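Local atomic coordinates of putative cell surface hydrolase (Lactobacillus plantarum, PDB entry 3LP5), a protein that is probably a cell surface hydrolase of the alpha/beta-hydrolase family, with no substrate known. Residues Y138-T143 / T149-E154; S142-A147 / V188-Y193. One frame throughout, in Å; residues are numbered along the deposited sequence.

Overall arrangement
Both contacts belong to the loop that leaves strand 127-134 of the alpha/beta-hydrolase sheet and leads to helix 150-157. Contact 1 (138-143 with 149-154) joins the start of this loop to the helix it enters; contact 2 (142-147 with 188-193) sets the middle of the same loop against the turn by helix 191-195. They share Ser142 and Thr143, and their centres lie about 7 Å apart. Asn139 ND2 probably donates to Ala147 O at 3.0 Å, and Tyr138 CD2 packs on Gly191 CA at 3.4 Å. The side chain of Tyr138 also comes near, without touching, the GxSxG sequence around Ser106, possibly the nucleophile elbow of the fold.

Contact 1 of 2, residues Y138-T143 / T149-E154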
loop_
_atom_site.group_PDB
_atom_site.type_symbol
_atom_site.label_atom_id
_atom_site.label_comp_id
_atom_site.label_asym_id
_atom_site.label_seq_id
_atom_site.Cartn_x
_atom_site.Cartn_y
_atom_site.Cartn_z
ATOM N N TYR A 138 -10.258 3.101 5.389
ATOM C CA TYR A 138 -10.873 1.823 5.801
ATOM C C TYR A 138 -12.376 1.877 6.055
ATOM O O TYR A 138 -13.015 0.844 5.980
ATOM C CB TYR A 138 -10.135 1.254 7.014
ATOM C CG TYR A 138 -8.700 0.830 6.650
ATOM C CD1 TYR A 138 -8.470 -0.386 6.016
ATOM C CD2 TYR A 138 -7.611 1.660 6.924
ATOM C CE1 TYR A 138 -7.170 -0.779 5.648
ATOM C CE2 TYR A 138 -6.258 1.245 6.612
ATOM C CZ TYR A 138 -6.085 0.060 5.921
ATOM O OH TYR A 138 -4.784 -0.339 5.580
ATOM N N ASN A 139 -12.905 3.069 6.389
ATOM C CA ASN A 139 -14.296 3.290 6.517
ATOM C C ASN A 139 -14.819 4.273 5.458
ATOM O O ASN A 139 -15.768 5.003 5.702
ATOM C CB ASN A 139 -14.665 3.790 7.929
ATOM C CG ASN A 139 -16.101 3.487 8.267
ATOM O OD1 ASN A 139 -16.633 2.448 7.848
ATOM N ND2 ASN A 139 -16.730 4.345 9.053
ATOM N N MET A 140 -14.183 4.275 4.298
ATOM C CA MET A 140 -14.649 5.065 3.143
ATOM C C MET A 140 -14.688 6.548 3.509
ATOM O O MET A 140 -13.717 7.052 4.112
ATOM C CB MET A 140 -15.987 4.518 2.597
ATOM C CG MET A 140 -15.867 3.171 1.875
ATOM S SD MET A 140 -15.008 2.939 0.203
ATOM C CE MET A 140 -13.332 3.003 0.603
ATOM N N GLU A 141 -15.774 7.240 3.174
ATOM C CA GLU A 141 -15.821 8.694 3.304
ATOM C C GLU A 141 -16.483 9.091 4.661
ATOM O O GLU A 141 -16.567 10.273 4.984
ATOM C CB GLU A 141 -16.625 9.304 2.140
ATOM C CG GLU A 141 -18.154 9.180 2.420
ATOM C CD GLU A 141 -19.079 9.730 1.303
ATOM O OE1 GLU A 141 -20.081 10.449 1.651
ATOM O OE2 GLU A 141 -18.811 9.435 0.087
ATOM N N SER A 142 -16.966 8.112 5.445
ATOM C CA SER A 142 -17.524 8.407 6.759
ATOM C C SER A 142 -16.591 9.170 7.717
ATOM O O SER A 142 -15.410 8.836 7.849
ATOM C CB SER A 142 -18.022 7.121 7.451
ATOM O OG SER A 142 -18.476 7.421 8.792
ATOM N N THR A 143 -17.155 10.138 8.440
ATOM C CA THR A 143 -16.449 10.804 9.540
ATOM C C THR A 143 -16.842 10.198 10.890
ATOM O O THR A 143 -16.471 10.717 11.940
ATOM C CB THR A 143 -16.695 12.316 9.562
ATOM O OG1 THR A 143 -18.102 12.547 9.630
ATOM C CG2 THR A 143 -16.178 12.977 8.266
ATOM N N THR A 149 -19.229 1.355 7.449
ATOM C CA THR A 149 -19.580 1.270 6.045
ATOM C C THR A 149 -19.545 -0.186 5.567
ATOM O O THR A 149 -18.964 -1.096 6.190
ATOM C CB THR A 149 -18.660 2.141 5.153
ATOM O OG1 THR A 149 -17.304 1.698 5.296
ATOM C CG2 THR A 149 -18.776 3.617 5.522
ATOM N N SER A 150 -20.205 -0.398 4.437
ATOM C CA SER A 150 -20.252 -1.680 3.777
ATOM C C SER A 150 -18.816 -2.143 3.442
ATOM O O SER A 150 -18.486 -3.324 3.628
ATOM C CB SER A 150 -21.091 -1.553 2.495
ATOM O OG SER A 150 -21.366 -2.858 2.043
ATOM N N MET A 151 -17.996 -1.209 2.938
ATOM C CA MET A 151 -16.567 -1.452 2.692
ATOM C C MET A 151 -15.879 -1.982 3.937
ATOM O O MET A 151 -15.278 -3.041 3.902
ATOM C CB MET A 151 -15.828 -0.183 2.156
ATOM C CG MET A 151 -14.302 -0.368 1.840
ATOM S SD MET A 151 -14.076 -1.188 0.219
ATOM C CE MET A 151 -14.080 -2.925 0.595
ATOM N N PHE A 152 -15.978 -1.258 5.044
ATOM C CA PHE A 152 -15.285 -1.712 6.230
ATOM C C PHE A 152 -15.862 -3.076 6.704
ATOM O O PHE A 152 -15.124 -3.923 7.172
ATOM C CB PHE A 152 -15.494 -0.719 7.369
ATOM C CG PHE A 152 -14.899 -1.198 8.680
ATOM C CD1 PHE A 152 -13.521 -1.214 8.868
ATOM C CD2 PHE A 152 -15.725 -1.711 9.680
ATOM C CE1 PHE A 152 -12.955 -1.665 10.067
ATOM C CE2 PHE A 152 -15.174 -2.184 10.870
ATOM C CZ PHE A 152 -13.765 -2.158 11.057
ATOM N N LYS A 153 -17.160 -3.282 6.564
ATOM C CA LYS A 153 -17.806 -4.566 6.990
ATOM C C LYS A 153 -17.141 -5.731 6.263
ATOM O O LYS A 153 -16.877 -6.759 6.884
ATOM C CB LYS A 153 -19.315 -4.540 6.711
ATOM C CG LYS A 153 -20.078 -3.675 7.777
ATOM C CD LYS A 153 -21.618 -3.694 7.522
ATOM C CE LYS A 153 -22.336 -2.588 8.291
ATOM N NZ LYS A 153 -23.811 -2.572 7.954
ATOM N N GLU A 154 -16.810 -5.547 4.986
ATOM C CA GLU A 154 -16.211 -6.614 4.227
ATOM C C GLU A 154 -14.748 -6.793 4.654
ATOM O O GLU A 154 -14.342 -7.905 4.891
ATOM C CB GLU A 154 -16.316 -6.350 2.711
ATOM C CG GLU A 154 -15.658 -7.470 1.858
ATOM C CD GLU A 154 -15.606 -7.217 0.354
ATOM O OE1 GLU A 154 -15.597 -6.045 -0.134
ATOM O OE2 GLU A 154 -15.493 -8.204 -0.368
#
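With CG anti to the backbone N (chi1 -156°), Asn139 brings its amide oxygen to Thr149, whose OG1, held between backbone N and carbonyl carbon (chi1 60°), faces both that oxygen and the helix. Thr149 is the N-cap of helix 150-157, which follows a strand of the alpha/beta-hydrolase sheet, and Asn139 begins a type II' turn ending at Ser142. Asn139 OD1 accepts two hydrogen bonds: Thr149 N approaches in the carbonyl plane, on a lone pair, at 2.8 Å, and Thr149 OG1 comes from above that plane at 2.7 Å. Thr149 OG1 in turn accepts from Phe152 N at 3.2 Å, the capping bond, so Asn139 acts as a second shell that fixes the cap's rotation. With an alanine here the OD1 acceptor goes, which is likely to leave Thr149 N without its mate and the capping hydroxyl freer to turn. The Asn139 ND2 bond to Ala147 O probably helps fix the amide's flip. Met140 and Met151, both bent at chi2 and chi3, cross at a slant; Met140 CG presses on Met151 CB at 3.4 Å, tight for two carbons, while Met140 CE lies 3.7 Å from Met151 CG. Tyr138 O is buried with no polar partner, in the plane of the Phe152 ring at its edge, 3.2 Å from Phe152 CB.

Contact 2 of 2, residues S142-A147 / V188-Y193; sequences STSTTA and VNYGKY
The backbones stay well apart, Thr145 and Tyr190 being nearest at 8.3 Å between CA atoms; residues 142-147 form an irregular loop, and Val188 to Gly191 make a type I beta turn where the chain passes into the helix that runs on to 195. Tyr190 spans the interval. Its CG stands anti to the carbonyl carbon (chi1 -84°), and the ring reaches across to put its hydroxyl among the backbone atoms of the loop. Tyr190 OH makes a weak, possible hydrogen bond to Ser144 O at 3.3 Å. The distance from Tyr190 OH to Ala147 O is 3.0 Å. Ser144 O lies at the ring's edge, near its plane and 3.4 Å from Tyr190 CE1, whereas Ala147 O sits obliquely to the ring on the CE2 side. Thr146 N is also close to the hydroxyl, but not aligned for a hydrogen bond with it.

That amide is used within the loop, which is folded by two successive ST turns. Ser142 OG accepts from Ser144 N, and Ser144 OG, placed anti to its own backbone N (chi1 -176°), takes Thr146 N at 3.1 Å and Ala147 N at 2.8 Å, the second bond making an ST motif. In the alpha/beta-hydrolase fold this loop follows strand 127-134, and here it meets the segment between strands 167-172 and 201-206. Near Tyr190 CD2, at the end of the ring away from the hydroxyl, Phe152 of helix 150-157 meets it edge-to-face. Tyr193 CE2 lies over one face of the Tyr190 ring, offset toward the rim. A water bridges the two segments, donating to Thr145 O at 2.9 Å and lying 2.8 Å from Tyr193 OH in the plane of that ring.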
loop_
_atom_site.group_PDB
_atom_site.type_symbol
_atom_site.label_atom_id
_atom_site.label_comp_id
_atom_site.label_asym_id
_atom_site.label_seq_id
_atom_site.Cartn_x
_atom_site.Cartn_y
_atom_site.Cartn_z
ATOM N N SER A 142 -16.966 8.112 5.445
ATOM C CA SER A 142 -17.524 8.407 6.759
ATOM C C SER A 142 -16.591 9.170 7.717
ATOM O O SER A 142 -15.410 8.836 7.849
ATOM C CB SER A 142 -18.022 7.121 7.451
ATOM O OG SER A 142 -18.476 7.421 8.792
ATOM N N THR A 143 -17.155 10.138 8.440
ATOM C CA THR A 143 -16.449 10.804 9.540
ATOM C C THR A 143 -16.842 10.198 10.890
ATOM O O THR A 143 -16.471 10.717 11.940
ATOM C CB THR A 143 -16.695 12.316 9.562
ATOM O OG1 THR A 143 -18.102 12.547 9.630
ATOM C CG2 THR A 143 -16.178 12.977 8.266
ATOM N N SER A 144 -17.555 9.075 10.874
ATOM C CA SER A 144 -18.112 8.489 12.105
ATOM C C SER A 144 -17.029 7.766 12.930
ATOM O O SER A 144 -16.025 7.345 12.373
ATOM C CB SER A 144 -19.197 7.478 11.722
ATOM O OG SER A 144 -19.808 6.957 12.877
ATOM N N THR A 145 -17.232 7.586 14.238
ATOM C CA THR A 145 -16.339 6.684 14.993
ATOM C C THR A 145 -17.094 5.392 15.359
ATOM O O THR A 145 -16.540 4.500 16.007
ATOM C CB THR A 145 -15.795 7.326 16.258
ATOM O OG1 THR A 145 -16.905 7.635 17.139
ATOM C CG2 THR A 145 -15.054 8.625 15.899
ATOM N N THR A 146 -18.359 5.280 14.977
ATOM C CA THR A 146 -19.102 4.087 15.367
ATOM C C THR A 146 -19.799 3.433 14.158
ATOM O O THR A 146 -20.113 2.281 14.238
ATOM C CB THR A 146 -20.225 4.354 16.418
ATOM O OG1 THR A 146 -21.134 5.289 15.857
ATOM C CG2 THR A 146 -19.735 4.859 17.772
ATOM N N ALA A 147 -20.127 4.169 13.105
ATOM C CA ALA A 147 -20.882 3.568 11.991
ATOM C C ALA A 147 -19.968 2.763 11.059
ATOM O O ALA A 147 -18.826 3.104 10.850
ATOM C CB ALA A 147 -21.728 4.642 11.204
ATOM N N VAL A 188 -9.502 6.467 8.169
ATOM C CA VAL A 188 -8.167 5.816 8.136
ATOM C C VAL A 188 -7.936 5.046 9.429
ATOM O O VAL A 188 -7.375 3.974 9.404
ATOM C CB VAL A 188 -7.064 6.853 7.948
ATOM C CG1 VAL A 188 -5.651 6.179 7.864
ATOM C CG2 VAL A 188 -7.332 7.614 6.666
ATOM N N ASN A 189 -8.406 5.598 10.547
ATOM C CA ASN A 189 -8.197 4.996 11.848
ATOM C C ASN A 189 -8.914 3.636 12.040
ATOM O O ASN A 189 -8.525 2.881 12.903
ATOM C CB ASN A 189 -8.648 5.972 12.937
ATOM C CG ASN A 189 -8.111 5.592 14.305
ATOM O OD1 ASN A 189 -6.916 5.306 14.472
ATOM N ND2 ASN A 189 -8.989 5.553 15.285
ATOM N N TYR A 190 -9.917 3.319 11.221
ATOM C CA TYR A 190 -10.578 1.998 11.310
ATOM C C TYR A 190 -9.624 0.839 10.919
ATOM O O TYR A 190 -9.867 -0.334 11.205
ATOM C CB TYR A 190 -11.846 1.964 10.436
ATOM C CG TYR A 190 -13.090 2.534 11.077
ATOM C CD1 TYR A 190 -13.126 3.847 11.518
ATOM C CD2 TYR A 190 -14.299 1.780 11.112
ATOM C CE1 TYR A 190 -14.324 4.379 12.086
ATOM C CE2 TYR A 190 -15.470 2.299 11.643
ATOM C CZ TYR A 190 -15.479 3.596 12.128
ATOM O OH TYR A 190 -16.671 4.123 12.618
ATOM N N GLY A 191 -8.513 1.200 10.296
ATOM C CA GLY A 191 -7.391 0.252 9.996
ATOM C C GLY A 191 -7.028 -0.609 11.215
ATOM O O GLY A 191 -6.838 -1.841 11.072
ATOM N N LYS A 192 -6.955 -0.002 12.402
ATOM C CA LYS A 192 -6.517 -0.740 13.585
ATOM C C LYS A 192 -7.480 -1.873 13.967
ATOM O O LYS A 192 -7.051 -2.897 14.512
ATOM C CB LYS A 192 -6.319 0.198 14.751
ATOM C CG LYS A 192 -7.646 0.623 15.332
ATOM C CD LYS A 192 -7.624 1.866 16.304
ATOM C CE LYS A 192 -6.365 2.002 17.089
ATOM N NZ LYS A 192 -6.624 2.848 18.349
ATOM N N TYR A 193 -8.781 -1.740 13.663
ATOM C CA TYR A 193 -9.735 -2.837 13.933
ATOM C C TYR A 193 -9.543 -4.057 13.045
ATOM O O TYR A 193 -9.862 -5.181 13.448
ATOM C CB TYR A 193 -11.219 -2.362 13.819
ATOM C CG TYR A 193 -11.493 -1.108 14.597
ATOM C CD1 TYR A 193 -11.212 -1.044 15.958
ATOM C CD2 TYR A 193 -11.984 0.028 13.958
ATOM C CE1 TYR A 193 -11.424 0.115 16.675
ATOM C CE2 TYR A 193 -12.228 1.187 14.672
ATOM C CZ TYR A 193 -11.934 1.222 16.029
ATOM O OH TYR A 193 -12.143 2.377 16.755
HETATM O O HOH W 1 -13.662 4.486 15.727
#